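Local coordinates for protein acetyl transferase (Salmonella typhimurium, PDB 1S7K) that probably acetylates the N-terminal alpha-amino group of ribosomal protein L7/L12, using acetyl-coenzyme A as the acyl donor, at residues 70-75 with 84-89; 96-101 with 132-137; 154-159 with 174-179. One frame throughout, in Å; residues are numbered along the deposited sequence.

Contact 1. Residues 70-75 with 84-89; sequences AKMYLI and VLSFNA
Lys-71 and Phe-87 face each other as a hydrogen-bonded antiparallel pair, and the aliphatic base of the lysine rests against the aromatic ring. Lys-71 CB lies 3.8 Å from Phe-87 CD1, and CG, placed beside the backbone N (chi1 -66°), comes closer, 3.5 Å from the same CD1. This approach to the ring is oblique. The chain then bends at chi2 (-68°), so that CD and CE turn off the partner strand and carry NZ to a hydrogen bond with the carbonyl oxygen of His-65. The ring of Phe-87 is met edge-to-face by Tyr-124 of helix 112-127. Two reciprocal backbone bonds join the pair, Lys-71 N to Phe-87 O and Phe-87 N to Lys-71 O, both 3.0 Å. The second reciprocal pair links Tyr-73 N to Leu-85 O and Leu-85 N to Tyr-73 O. Together they tie the beta hairpin of strands 71-77 and 80-91, in the middle of the mixed GNAT sheet. Leu-85 O also lies at the edge of the Tyr-73 ring, in its plane, with Tyr-73 CB 3.4 Å away. The phenol reaches further, its OH bonding to Glu-6 and Tyr-124. On the face bearing Met-72, Leu-74 and Val-84, Leu-74 CD2 touches Val-84 CG2 at 3.7 Å, while the extended Met-72 chain brings CE to 4.2 Å from that same CG2. Ile-75 CG1 packs on Leu-85 CB at 4.1 Å. Ile-75 and Leu-85 also contact Met-113 of helix 112-127, which lines the CoA site, empty in this chain.

Contact 2. Residues 96-101 with 132-137; sequences AAYIGY and RFVIKC
With Tyr-98 CG opposite its carbonyl carbon (chi1 -61°) and Val-134 CG1 opposite its own N (chi1 -178°), the two side chains lie side by side, pointing the same way, and Tyr-98 CD2 meets Val-134 CG1 at 3.5 Å. The pair sits in the beta-alpha-beta unit of strand 96-103, helix 112-127 and strand 132-138, whose parallel strands form the heart of the GNAT fold. Lys-136 CD adds an oblique contact to the same ring, 3.8 Å from CD2. On the other face of the sheet, toward helix 112-127, Ile-99 CD1 reaches Phe-133 CB while Ile-99 CB packs on Ile-135 CG1, both at 3.9 Å. Three backbone bonds hold the strands: Ala-97 N to Arg-132 O, Val-134 N to Ala-97 O and Ile-99 N to Val-134 O, the last two at 2.7 Å. The two segments run at 42° to each other, and past Ile-99 they have parted, leaving Tyr-101 and Cys-137, both CoA-binding, without mutual contact, as in the splayed parallel strands that admit CoA in this family. Beside Ala-96, a water donates to Tyr-98 OH and accepts from Arg-132 NE at the guanidinium edge, while Tyr-98 OH also bonds to Glu-91, and Arg-132 pairs with Glu-156. Met-159 of the second subunit packs on both Tyr-98 and Arg-132. Where direct strand bonding stops, two waters lie by Ile-99 O and span the opening strands, one accepting from Lys-136 N (2.8 Å), the other 2.7 Å from Ile-99 O and 2.8 Å from Lys-136 O.

Contact 3. Residues 154-159 with 174-179; sequences TLEGCM and MYARII
Backbone bonds join Thr-154 and Ala-176 reciprocally, Thr-154 N to Ala-176 O and Ala-176 N to Thr-154 O, both 2.9 Å. Further along, Met-174 O accepts Glu-156 N at 2.8 Å and, weakly, Gly-157 N at 3.3 Å, while Met-174 N donates to Gly-157 O at 2.8 Å. Aromatic contact is a CH-pi interaction: Leu-155 CD1 sits over the centre of one face of the Tyr-175 ring, 3.9 Å from its centroid. That leucine's CG is set anti to N (chi1 178°), which carries CD1 over the ring face; its CB separately lies 3.8 Å from Tyr-175 CE1. The phenol OH bonds to Asn-145, and the tyrosine side chain also touches Cys-137. Apolar packing brings Met-159 SD to 3.8 Å from Met-174 CE, with Met-159 of the second subunit against Met-174. Among charged groups, the extended Glu-156 chain lays its carboxylate across Ala-176, OE1 lying 3.1 Å from the methyl CB. The two oxygens have different partners, OE2 the side chain of Arg-132 and OE1 the backbone N of Lys-160 of the second subunit, which fixes the carboxylate's rotation and joins sheet and dimer interface. With Met-174 O taking both N-H groups and the register shifting by one between Leu-155 and Gly-157, Glu-156 and Gly-157 face the single Met-174, a classic beta bulge in the C-terminal hairpin of this GNAT sheet.

The three contacts lie along one mixed sheet. Contact 1 meets contact 2 where strands 80-91 and 96-103 adjoin, through probable hydrogen bonds from Asn-88 N to Tyr-98 O (2.7 Å) and Ser-86 N to Gly-100 O (2.8 Å). Contact 2 joins contact 3 through a probable Phe-133 N to Arg-177 O bond (2.8 Å) and the Arg-132 NH1 to Glu-156 OE2 salt bridge (2.7 Å). Contacts 1 and 3 do not touch. Contact 2 carries CoA-binding Tyr-101 and Cys-137, the latter covalently linked to CoA in another structure of this protein; this chain has none bound. Leu-85 of contact 1 and Tyr-175 of contact 3 border the site, their side chains about 3 Å from that of CoA-binding Met-113 and about 4 Å from that of Cys-137, respectively.

Contact 1. Residues 70-75 with 84-89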
ATOM      1  N   ALA A  70      -1.423 -10.204  -7.260  1.00 15.18           N
ATOM      2  CA  ALA A  70      -0.837  -9.234  -8.216  1.00 14.90           C
ATOM      3  C   ALA A  70      -1.160  -9.803  -9.597  1.00 14.47           C
ATOM      4  O   ALA A  70      -1.673 -10.908  -9.689  1.00 15.95           O
ATOM      5  CB  ALA A  70       0.736  -9.188  -8.048  1.00 13.94           C
ATOM      6  N   LYS A  71      -0.885  -9.055 -10.670  1.00 13.63           N
ATOM      7  CA  LYS A  71      -1.072  -9.603 -12.011  1.00 14.42           C
ATOM      8  C   LYS A  71       0.057  -9.122 -12.843  1.00 13.37           C
ATOM      9  O   LYS A  71       0.536  -7.981 -12.665  1.00 15.10           O
ATOM     10  CB  LYS A  71      -2.378  -9.141 -12.669  1.00 11.69           C
ATOM     11  CG  LYS A  71      -3.670  -9.657 -11.959  1.00 11.43           C
ATOM     12  CD  LYS A  71      -3.821 -11.239 -12.142  1.00 10.19           C
ATOM     13  CE  LYS A  71      -4.969 -11.812 -11.253  1.00 13.41           C
ATOM     14  NZ  LYS A  71      -4.948 -13.308 -11.517  1.00 14.70           N
ATOM     15  N   MET A  72       0.555  -9.980 -13.726  1.00 13.51           N
ATOM     16  CA  MET A  72       1.575  -9.491 -14.609  1.00 14.46           C
ATOM     17  C   MET A  72       1.182  -9.891 -16.044  1.00 16.64           C
ATOM     18  O   MET A  72       1.126 -11.087 -16.344  1.00 17.02           O
ATOM     19  CB  MET A  72       2.958 -10.057 -14.278  1.00 15.80           C
ATOM     20  CG  MET A  72       3.988  -9.583 -15.293  1.00 15.93           C
ATOM     21  SD  MET A  72       5.547 -10.404 -14.952  1.00 20.12           S
ATOM     22  CE  MET A  72       6.505  -9.614 -15.965  1.00 18.02           C
ATOM     23  N   TYR A  73       0.875  -8.889 -16.893  1.00 13.36           N
ATOM     24  CA  TYR A  73       0.539  -9.167 -18.265  1.00 14.11           C
ATOM     25  C   TYR A  73       1.579  -8.568 -19.209  1.00 13.08           C
ATOM     26  O   TYR A  73       2.182  -7.521 -18.960  1.00 15.14           O
ATOM     27  CB  TYR A  73      -0.871  -8.581 -18.594  1.00 11.43           C
ATOM     28  CG  TYR A  73      -2.020  -9.238 -17.872  1.00 14.69           C
ATOM     29  CD1 TYR A  73      -2.610 -10.414 -18.374  1.00 14.69           C
ATOM     30  CD2 TYR A  73      -2.537  -8.694 -16.697  1.00 13.66           C
ATOM     31  CE1 TYR A  73      -3.711 -11.036 -17.688  1.00 14.54           C
ATOM     32  CE2 TYR A  73      -3.601  -9.305 -16.008  1.00 16.77           C
ATOM     33  CZ  TYR A  73      -4.185 -10.471 -16.513  1.00 14.77           C
ATOM     34  OH  TYR A  73      -5.261 -11.046 -15.850  1.00 14.88           O
ATOM     35  N   LEU A  74       1.776  -9.245 -20.329  1.00 15.06           N
ATOM     36  CA  LEU A  74       2.655  -8.802 -21.388  1.00 13.62           C
ATOM     37  C   LEU A  74       1.763  -8.193 -22.506  1.00 14.18           C
ATOM     38  O   LEU A  74       0.740  -8.791 -22.892  1.00 14.28           O
ATOM     39  CB  LEU A  74       3.436 -10.005 -21.948  1.00 15.18           C
ATOM     40  CG  LEU A  74       4.524 -10.475 -21.002  1.00 18.98           C
ATOM     41  CD1 LEU A  74       5.402 -11.535 -21.686  1.00 20.25           C
ATOM     42  CD2 LEU A  74       5.425  -9.272 -20.705  1.00 19.50           C
ATOM     43  N   ILE A  75       2.144  -7.016 -22.980  1.00 12.83           N
ATOM     44  CA  ILE A  75       1.444  -6.273 -24.042  1.00 14.67           C
ATOM     45  C   ILE A  75       2.093  -6.658 -25.371  1.00 16.22           C
ATOM     46  O   ILE A  75       3.303  -6.468 -25.521  1.00 14.21           O
ATOM     47  CB  ILE A  75       1.640  -4.736 -23.873  1.00 13.52           C
ATOM     48  CG1 ILE A  75       0.958  -4.189 -22.599  1.00 13.17           C
ATOM     49  CG2 ILE A  75       1.004  -3.961 -25.078  1.00 14.29           C
ATOM     50  CD1 ILE A  75       1.587  -2.768 -22.257  1.00 17.73           C
ATOM     51  N   VAL A  84       5.090  -4.244 -20.519  1.00 14.23           N
ATOM     52  CA  VAL A  84       4.436  -4.959 -19.429  1.00 13.30           C
ATOM     53  C   VAL A  84       3.316  -4.089 -18.804  1.00 10.75           C
ATOM     54  O   VAL A  84       3.479  -2.894 -18.704  1.00  9.31           O
ATOM     55  CB  VAL A  84       5.425  -5.260 -18.282  1.00 13.23           C
ATOM     56  CG1 VAL A  84       4.646  -5.763 -17.079  1.00 13.85           C
ATOM     57  CG2 VAL A  84       6.463  -6.371 -18.710  1.00 15.86           C
ATOM     58  N   LEU A  85       2.177  -4.691 -18.479  1.00  9.67           N
ATOM     59  CA  LEU A  85       1.081  -3.992 -17.794  1.00 10.69           C
ATOM     60  C   LEU A  85       0.791  -4.860 -16.544  1.00 11.80           C
ATOM     61  O   LEU A  85       0.420  -6.074 -16.663  1.00 11.38           O
ATOM     62  CB  LEU A  85      -0.155  -3.907 -18.681  1.00  9.85           C
ATOM     63  CG  LEU A  85      -1.357  -3.216 -18.052  1.00 13.66           C
ATOM     64  CD1 LEU A  85      -0.935  -1.921 -17.426  1.00 17.33           C
ATOM     65  CD2 LEU A  85      -2.442  -2.966 -19.114  1.00 11.30           C
ATOM     66  N   SER A  86       0.999  -4.263 -15.360  1.00 10.37           N
ATOM     67  CA  SER A  86       0.855  -4.996 -14.090  1.00 12.36           C
ATOM     68  C   SER A  86      -0.090  -4.414 -13.077  1.00 12.10           C
ATOM     69  O   SER A  86      -0.387  -3.226 -13.130  1.00 13.10           O
ATOM     70  CB  SER A  86       2.216  -5.093 -13.376  1.00 13.42           C
ATOM     71  OG  SER A  86       3.194  -5.756 -14.177  1.00 18.22           O
ATOM     72  N   PHE A  87      -0.568  -5.259 -12.167  1.00 11.30           N
ATOM     73  CA  PHE A  87      -1.317  -4.811 -11.022  1.00 11.68           C
ATOM     74  C   PHE A  87      -0.169  -5.155 -10.018  1.00 14.67           C
ATOM     75  O   PHE A  87       0.070  -6.339  -9.704  1.00 14.00           O
ATOM     76  CB  PHE A  87      -2.560  -5.678 -10.767  1.00 11.55           C
ATOM     77  CG  PHE A  87      -3.741  -5.334 -11.618  1.00 10.44           C
ATOM     78  CD1 PHE A  87      -4.738  -6.287 -11.877  1.00 11.39           C
ATOM     79  CD2 PHE A  87      -3.888  -4.070 -12.149  1.00 11.85           C
ATOM     80  CE1 PHE A  87      -5.854  -5.975 -12.668  1.00 10.50           C
ATOM     81  CE2 PHE A  87      -5.004  -3.745 -12.936  1.00 13.82           C
ATOM     82  CZ  PHE A  87      -5.991  -4.705 -13.206  1.00 10.53           C
ATOM     83  N   ASN A  88       0.586  -4.128  -9.611  1.00 15.44           N
ATOM     84  CA  ASN A  88       1.722  -4.360  -8.734  1.00 16.73           C
ATOM     85  C   ASN A  88       1.313  -5.108  -7.486  1.00 17.65           C
ATOM     86  O   ASN A  88       2.100  -5.922  -6.968  1.00 21.41           O
ATOM     87  CB  ASN A  88       2.390  -3.071  -8.337  1.00 20.00           C
ATOM     88  CG  ASN A  88       3.008  -2.362  -9.518  1.00 20.86           C
ATOM     89  OD1 ASN A  88       3.517  -3.003 -10.433  1.00 22.41           O
ATOM     90  ND2 ASN A  88       2.984  -1.024  -9.493  1.00 25.46           N
ATOM     91  N   ALA A  89       0.131  -4.814  -6.959  1.00 17.54           N
ATOM     92  CA  ALA A  89      -0.368  -5.521  -5.775  1.00 16.69           C
ATOM     93  C   ALA A  89      -1.886  -5.454  -5.841  1.00 16.83           C
ATOM     94  O   ALA A  89      -2.455  -4.555  -6.490  1.00 16.46           O
ATOM     95  CB  ALA A  89       0.087  -4.844  -4.502  1.00 15.67           C
TER

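Contact 2. Residues 96-101 with 132-137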
ATOM      1  N   ALA A  96      -9.183  -3.958  -4.698  1.00 14.78           N
ATOM      2  CA  ALA A  96      -8.367  -2.824  -5.179  1.00 12.26           C
ATOM      3  C   ALA A  96      -7.024  -3.293  -5.778  1.00 13.02           C
ATOM      4  O   ALA A  96      -6.336  -4.189  -5.227  1.00 14.10           O
ATOM      5  CB  ALA A  96      -8.104  -1.844  -4.010  1.00 12.80           C
ATOM      6  N   ALA A  97      -6.617  -2.650  -6.873  1.00  9.93           N
ATOM      7  CA  ALA A  97      -5.359  -2.978  -7.532  1.00  9.32           C
ATOM      8  C   ALA A  97      -4.562  -1.728  -7.819  1.00  9.84           C
ATOM      9  O   ALA A  97      -5.160  -0.704  -8.200  1.00 10.34           O
ATOM     10  CB  ALA A  97      -5.621  -3.701  -8.810  1.00 12.17           C
ATOM     11  N   TYR A  98      -3.243  -1.797  -7.650  1.00  8.98           N
ATOM     12  CA  TYR A  98      -2.380  -0.656  -7.978  1.00 10.04           C
ATOM     13  C   TYR A  98      -1.721  -1.006  -9.328  1.00 11.44           C
ATOM     14  O   TYR A  98      -1.183  -2.094  -9.531  1.00 13.25           O
ATOM     15  CB  TYR A  98      -1.323  -0.457  -6.892  1.00  9.42           C
ATOM     16  CG  TYR A  98      -1.986  -0.169  -5.561  1.00 12.08           C
ATOM     17  CD1 TYR A  98      -2.389  -1.190  -4.715  1.00 12.40           C
ATOM     18  CD2 TYR A  98      -2.280   1.131  -5.205  1.00 11.03           C
ATOM     19  CE1 TYR A  98      -3.099  -0.892  -3.505  1.00 12.67           C
ATOM     20  CE2 TYR A  98      -2.976   1.437  -4.042  1.00 11.90           C
ATOM     21  CZ  TYR A  98      -3.376   0.443  -3.201  1.00 14.11           C
ATOM     22  OH  TYR A  98      -4.019   0.800  -2.038  1.00 18.13           O
ATOM     23  N   ILE A  99      -1.813  -0.095 -10.259  1.00  8.88           N
ATOM     24  CA  ILE A  99      -1.304  -0.337 -11.609  1.00  8.23           C
ATOM     25  C   ILE A  99       0.177   0.049 -11.856  1.00  9.20           C
ATOM     26  O   ILE A  99       0.631   1.122 -11.455  1.00  9.59           O
ATOM     27  CB  ILE A  99      -2.188   0.466 -12.635  1.00  7.92           C
ATOM     28  CG1 ILE A  99      -3.608  -0.118 -12.710  1.00  9.40           C
ATOM     29  CG2 ILE A  99      -1.498   0.471 -14.006  1.00  8.19           C
ATOM     30  CD1 ILE A  99      -4.727   0.876 -13.108  1.00 12.86           C
ATOM     31  N   GLY A 100       0.909  -0.771 -12.593  1.00  8.87           N
ATOM     32  CA  GLY A 100       2.305  -0.391 -12.918  1.00 10.55           C
ATOM     33  C   GLY A 100       2.480  -0.752 -14.394  1.00 12.33           C
ATOM     34  O   GLY A 100       1.761  -1.591 -14.842  1.00 12.98           O
ATOM     35  N   TYR A 101       3.327  -0.069 -15.164  1.00 12.39           N
ATOM     36  CA  TYR A 101       3.494  -0.455 -16.578  1.00 12.79           C
ATOM     37  C   TYR A 101       4.795   0.100 -17.103  1.00 14.34           C
ATOM     38  O   TYR A 101       5.384   1.017 -16.504  1.00 12.55           O
ATOM     39  CB  TYR A 101       2.377   0.136 -17.479  1.00 14.13           C
ATOM     40  CG  TYR A 101       2.655   1.590 -17.946  1.00 13.21           C
ATOM     41  CD1 TYR A 101       3.116   1.876 -19.242  1.00 13.66           C
ATOM     42  CD2 TYR A 101       2.448   2.655 -17.094  1.00 17.03           C
ATOM     43  CE1 TYR A 101       3.358   3.228 -19.674  1.00 16.50           C
ATOM     44  CE2 TYR A 101       2.683   4.007 -17.507  1.00 16.04           C
ATOM     45  CZ  TYR A 101       3.147   4.288 -18.797  1.00 15.26           C
ATOM     46  OH  TYR A 101       3.417   5.634 -19.130  1.00 14.63           O
ATOM     47  N   ARG A 132     -11.709  -1.176  -7.855  1.00 10.92           N
ATOM     48  CA  ARG A 132     -10.992   0.072  -7.599  1.00  9.29           C
ATOM     49  C   ARG A 132      -9.581  -0.063  -8.225  1.00  9.23           C
ATOM     50  O   ARG A 132      -8.770  -0.916  -7.823  1.00  9.25           O
ATOM     51  CB  ARG A 132     -10.883   0.340  -6.075  1.00  8.98           C
ATOM     52  CG  ARG A 132     -10.147   1.735  -5.753  1.00  7.67           C
ATOM     53  CD  ARG A 132     -10.060   1.974  -4.189  1.00  9.97           C
ATOM     54  NE  ARG A 132      -8.924   2.828  -3.879  1.00  8.13           N
ATOM     55  CZ  ARG A 132      -8.876   4.140  -4.121  1.00 12.23           C
ATOM     56  NH1 ARG A 132      -7.758   4.814  -3.880  1.00 11.29           N
ATOM     57  NH2 ARG A 132      -9.969   4.809  -4.490  1.00 11.06           N
ATOM     58  N   PHE A 133      -9.303   0.760  -9.234  1.00  8.11           N
ATOM     59  CA  PHE A 133      -8.026   0.662  -9.916  1.00  9.33           C
ATOM     60  C   PHE A 133      -7.240   1.879  -9.567  1.00  8.45           C
ATOM     61  O   PHE A 133      -7.750   2.995  -9.720  1.00 10.03           O
ATOM     62  CB  PHE A 133      -8.243   0.593 -11.442  1.00  9.85           C
ATOM     63  CG  PHE A 133      -9.085  -0.567 -11.861  1.00  9.68           C
ATOM     64  CD1 PHE A 133     -10.469  -0.435 -11.936  1.00  9.98           C
ATOM     65  CD2 PHE A 133      -8.500  -1.808 -12.096  1.00 10.15           C
ATOM     66  CE1 PHE A 133     -11.259  -1.520 -12.238  1.00 10.79           C
ATOM     67  CE2 PHE A 133      -9.305  -2.921 -12.406  1.00 15.22           C
ATOM     68  CZ  PHE A 133     -10.701  -2.761 -12.477  1.00  8.08           C
ATOM     69  N   VAL A 134      -6.027   1.685  -9.080  1.00  7.53           N
ATOM     70  CA  VAL A 134      -5.242   2.814  -8.613  1.00  8.14           C
ATOM     71  C   VAL A 134      -3.946   3.027  -9.299  1.00  8.19           C
ATOM     72  O   VAL A 134      -3.282   2.060  -9.602  1.00  8.04           O
ATOM     73  CB  VAL A 134      -4.923   2.621  -7.106  1.00  6.38           C
ATOM     74  CG1 VAL A 134      -4.130   3.819  -6.542  1.00  8.40           C
ATOM     75  CG2 VAL A 134      -6.306   2.465  -6.339  1.00 10.89           C
ATOM     76  N   ILE A 135      -3.626   4.290  -9.623  1.00  7.34           N
ATOM     77  CA  ILE A 135      -2.301   4.616 -10.220  1.00  7.79           C
ATOM     78  C   ILE A 135      -1.596   5.561  -9.279  1.00  9.89           C
ATOM     79  O   ILE A 135      -2.111   6.682  -9.021  1.00  7.83           O
ATOM     80  CB  ILE A 135      -2.405   5.344 -11.582  1.00  6.83           C
ATOM     81  CG1 ILE A 135      -2.841   4.330 -12.645  1.00 10.17           C
ATOM     82  CG2 ILE A 135      -0.993   6.011 -11.947  1.00 11.55           C
ATOM     83  CD1 ILE A 135      -3.300   4.898 -14.029  1.00 10.89           C
ATOM     84  N   LYS A 136      -0.449   5.133  -8.742  1.00  8.01           N
ATOM     85  CA  LYS A 136       0.358   6.031  -7.907  1.00  9.55           C
ATOM     86  C   LYS A 136       1.547   6.328  -8.798  1.00 11.80           C
ATOM     87  O   LYS A 136       2.163   5.362  -9.333  1.00 11.32           O
ATOM     88  CB  LYS A 136       0.841   5.302  -6.635  1.00 12.38           C
ATOM     89  CG  LYS A 136      -0.237   5.030  -5.614  1.00 15.23           C
ATOM     90  CD  LYS A 136       0.206   3.989  -4.578  1.00 17.78           C
ATOM     91  CE  LYS A 136       1.212   4.528  -3.652  1.00 21.28           C
ATOM     92  NZ  LYS A 136       1.750   3.374  -2.816  1.00 22.02           N
ATOM     93  N   CYS A 137       1.806   7.612  -9.058  1.00  8.17           N
ATOM     94  CA  CYS A 137       3.010   7.913  -9.858  1.00 10.95           C
ATOM     95  C   CYS A 137       3.602   9.242  -9.406  1.00 10.09           C
ATOM     96  O   CYS A 137       2.865  10.140  -8.917  1.00  9.76           O
ATOM     97  CB  CYS A 137       2.625   7.976 -11.313  1.00 11.51           C
ATOM     98  SG  CYS A 137       1.402   9.294 -11.757  1.00 13.19           S
TER
HETATM   99  O   HOH W   1      -6.776   1.572  -2.494  1.00 15.28           O
HETATM  100  O   HOH W   2       0.093   2.370  -8.786  1.00  9.48           O
HETATM  101  O   HOH W   3       2.138   3.399 -11.299  1.00 22.37           O

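Contact 3. Residues 154-159 with 174-179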
ATOM      1  N   THR A 154      -9.435   9.806 -11.411  1.00 11.23           N
ATOM      2  CA  THR A 154      -9.637  11.027 -10.639  1.00 11.23           C
ATOM      3  C   THR A 154      -8.449  11.160  -9.716  1.00 10.51           C
ATOM      4  O   THR A 154      -8.054  10.160  -9.124  1.00  9.75           O
ATOM      5  CB  THR A 154     -10.920  10.897  -9.781  1.00 10.18           C
ATOM      6  OG1 THR A 154     -12.049  10.840 -10.666  1.00 13.37           O
ATOM      7  CG2 THR A 154     -11.035  12.137  -8.842  1.00 11.61           C
ATOM      8  N   LEU A 155      -7.828  12.350  -9.655  1.00  8.26           N
ATOM      9  CA  LEU A 155      -6.703  12.558  -8.728  1.00  8.49           C
ATOM     10  C   LEU A 155      -7.319  12.685  -7.320  1.00  9.23           C
ATOM     11  O   LEU A 155      -8.097  13.611  -7.050  1.00  9.48           O
ATOM     12  CB  LEU A 155      -5.941  13.851  -9.077  1.00 10.40           C
ATOM     13  CG  LEU A 155      -4.746  14.245  -8.151  1.00 11.46           C
ATOM     14  CD1 LEU A 155      -3.666  13.208  -8.199  1.00  9.98           C
ATOM     15  CD2 LEU A 155      -4.168  15.558  -8.603  1.00 10.64           C
ATOM     16  N   GLU A 156      -6.996  11.720  -6.469  1.00  6.65           N
ATOM     17  CA  GLU A 156      -7.476  11.675  -5.083  1.00  8.91           C
ATOM     18  C   GLU A 156      -6.584  12.393  -4.097  1.00 10.13           C
ATOM     19  O   GLU A 156      -7.054  12.774  -2.999  1.00 10.67           O
ATOM     20  CB  GLU A 156      -7.605  10.227  -4.636  1.00  5.83           C
ATOM     21  CG  GLU A 156      -8.672   9.490  -5.432  1.00  7.32           C
ATOM     22  CD  GLU A 156      -8.863   8.064  -4.900  1.00  7.62           C
ATOM     23  OE1 GLU A 156      -9.954   7.521  -5.034  1.00 10.44           O
ATOM     24  OE2 GLU A 156      -7.910   7.490  -4.364  1.00  9.91           O
ATOM     25  N   GLY A 157      -5.303  12.556  -4.449  1.00 10.58           N
ATOM     26  CA  GLY A 157      -4.398  13.258  -3.532  1.00 11.53           C
ATOM     27  C   GLY A 157      -2.960  13.189  -3.984  1.00 10.02           C
ATOM     28  O   GLY A 157      -2.621  12.468  -4.941  1.00 10.44           O
ATOM     29  N   CYS A 158      -2.115  13.871  -3.214  1.00 10.39           N
ATOM     30  CA  CYS A 158      -0.669  13.948  -3.468  1.00  9.27           C
ATOM     31  C   CYS A 158       0.049  13.515  -2.187  1.00 10.04           C
ATOM     32  O   CYS A 158      -0.114  14.168  -1.146  1.00 11.92           O
ATOM     33  CB  CYS A 158      -0.331  15.395  -3.784  1.00 10.55           C
ATOM     34  SG  CYS A 158       1.383  15.522  -4.287  1.00 15.37           S
ATOM     35  N   MET A 159       0.795  12.387  -2.229  1.00  6.79           N
ATOM     36  CA  MET A 159       1.490  11.893  -1.053  1.00  8.54           C
ATOM     37  C   MET A 159       2.875  12.543  -1.037  1.00  8.53           C
ATOM     38  O   MET A 159       3.649  12.306  -1.928  1.00  8.91           O
ATOM     39  CB  MET A 159       1.615  10.396  -1.208  1.00  8.27           C
ATOM     40  CG  MET A 159       0.176   9.734  -1.304  1.00 10.77           C
ATOM     41  SD  MET A 159       0.256   8.028  -1.885  1.00 18.23           S
ATOM     42  CE  MET A 159       1.118   7.235  -0.631  1.00 15.42           C
ATOM     43  N   MET A 174      -1.849  10.217  -6.328  1.00  8.50           N
ATOM     44  CA  MET A 174      -2.616   9.010  -6.233  1.00  7.96           C
ATOM     45  C   MET A 174      -3.883   9.268  -7.017  1.00  8.35           C
ATOM     46  O   MET A 174      -4.652  10.184  -6.698  1.00  8.60           O
ATOM     47  CB  MET A 174      -2.952   8.645  -4.773  1.00  8.47           C
ATOM     48  CG  MET A 174      -3.935   7.414  -4.816  1.00 14.77           C
ATOM     49  SD  MET A 174      -4.291   6.713  -3.194  1.00 16.72           S
ATOM     50  CE  MET A 174      -2.704   5.934  -2.896  1.00 17.90           C
ATOM     51  N   TYR A 175      -4.114   8.414  -8.021  1.00  4.55           N
ATOM     52  CA  TYR A 175      -5.275   8.481  -8.930  1.00  6.37           C
ATOM     53  C   TYR A 175      -6.116   7.224  -8.794  1.00  8.42           C
ATOM     54  O   TYR A 175      -5.581   6.135  -8.549  1.00  8.39           O
ATOM     55  CB  TYR A 175      -4.811   8.504 -10.388  1.00  7.11           C
ATOM     56  CG  TYR A 175      -4.134   9.769 -10.859  1.00 10.24           C
ATOM     57  CD1 TYR A 175      -4.882  10.841 -11.363  1.00 12.02           C
ATOM     58  CD2 TYR A 175      -2.738   9.861 -10.876  1.00 11.26           C
ATOM     59  CE1 TYR A 175      -4.196  11.999 -11.909  1.00 10.42           C
ATOM     60  CE2 TYR A 175      -2.080  10.970 -11.388  1.00 11.79           C
ATOM     61  CZ  TYR A 175      -2.821  12.044 -11.919  1.00 13.38           C
ATOM     62  OH  TYR A 175      -2.130  13.137 -12.517  1.00 13.03           O
ATOM     63  N   ALA A 176      -7.417   7.347  -8.946  1.00  8.44           N
ATOM     64  CA  ALA A 176      -8.227   6.129  -8.882  1.00 10.10           C
ATOM     65  C   ALA A 176      -9.390   6.173  -9.838  1.00  7.22           C
ATOM     66  O   ALA A 176      -9.888   7.246 -10.203  1.00  8.04           O
ATOM     67  CB  ALA A 176      -8.761   5.826  -7.399  1.00 10.62           C
ATOM     68  N   ARG A 177      -9.789   4.991 -10.286  1.00  8.77           N
ATOM     69  CA  ARG A 177     -10.990   4.838 -11.096  1.00 10.98           C
ATOM     70  C   ARG A 177     -11.754   3.667 -10.526  1.00 12.11           C
ATOM     71  O   ARG A 177     -11.141   2.605 -10.285  1.00 11.06           O
ATOM     72  CB  ARG A 177     -10.636   4.493 -12.553  1.00 11.01           C
ATOM     73  CG  ARG A 177     -11.888   4.677 -13.435  1.00 15.22           C
ATOM     74  CD  ARG A 177     -11.518   4.919 -14.917  1.00 17.49           C
ATOM     75  NE  ARG A 177     -12.659   4.558 -15.736  1.00 20.36           N
ATOM     76  CZ  ARG A 177     -12.600   4.220 -17.018  1.00 19.92           C
ATOM     77  NH1 ARG A 177     -11.442   4.222 -17.671  1.00 19.67           N
ATOM     78  NH2 ARG A 177     -13.713   3.773 -17.616  1.00 17.44           N
ATOM     79  N   ILE A 178     -13.064   3.849 -10.295  1.00 12.89           N
ATOM     80  CA  ILE A 178     -13.917   2.771  -9.798  1.00 10.48           C
ATOM     81  C   ILE A 178     -14.801   2.320 -10.998  1.00 10.49           C
ATOM     82  O   ILE A 178     -15.361   3.171 -11.735  1.00  9.65           O
ATOM     83  CB  ILE A 178     -14.871   3.250  -8.679  1.00 12.77           C
ATOM     84  CG1 ILE A 178     -14.082   3.883  -7.504  1.00 13.59           C
ATOM     85  CG2 ILE A 178     -15.802   2.071  -8.222  1.00 12.92           C
ATOM     86  CD1 ILE A 178     -13.328   2.950  -6.661  1.00 17.26           C
ATOM     87  N   ILE A 179     -14.897   1.012 -11.209  1.00 10.50           N
ATOM     88  CA  ILE A 179     -15.760   0.446 -12.268  1.00 10.45           C
ATOM     89  C   ILE A 179     -16.496  -0.768 -11.608  1.00 14.20           C
ATOM     90  O   ILE A 179     -15.929  -1.856 -11.409  1.00 14.44           O
ATOM     91  CB  ILE A 179     -14.900  -0.030 -13.513  1.00  9.88           C
ATOM     92  CG1 ILE A 179     -14.113   1.143 -14.087  1.00 11.11           C
ATOM     93  CG2 ILE A 179     -15.823  -0.517 -14.568  1.00 10.60           C
ATOM     94  CD1 ILE A 179     -13.195   0.778 -15.328  1.00 11.57           C
TER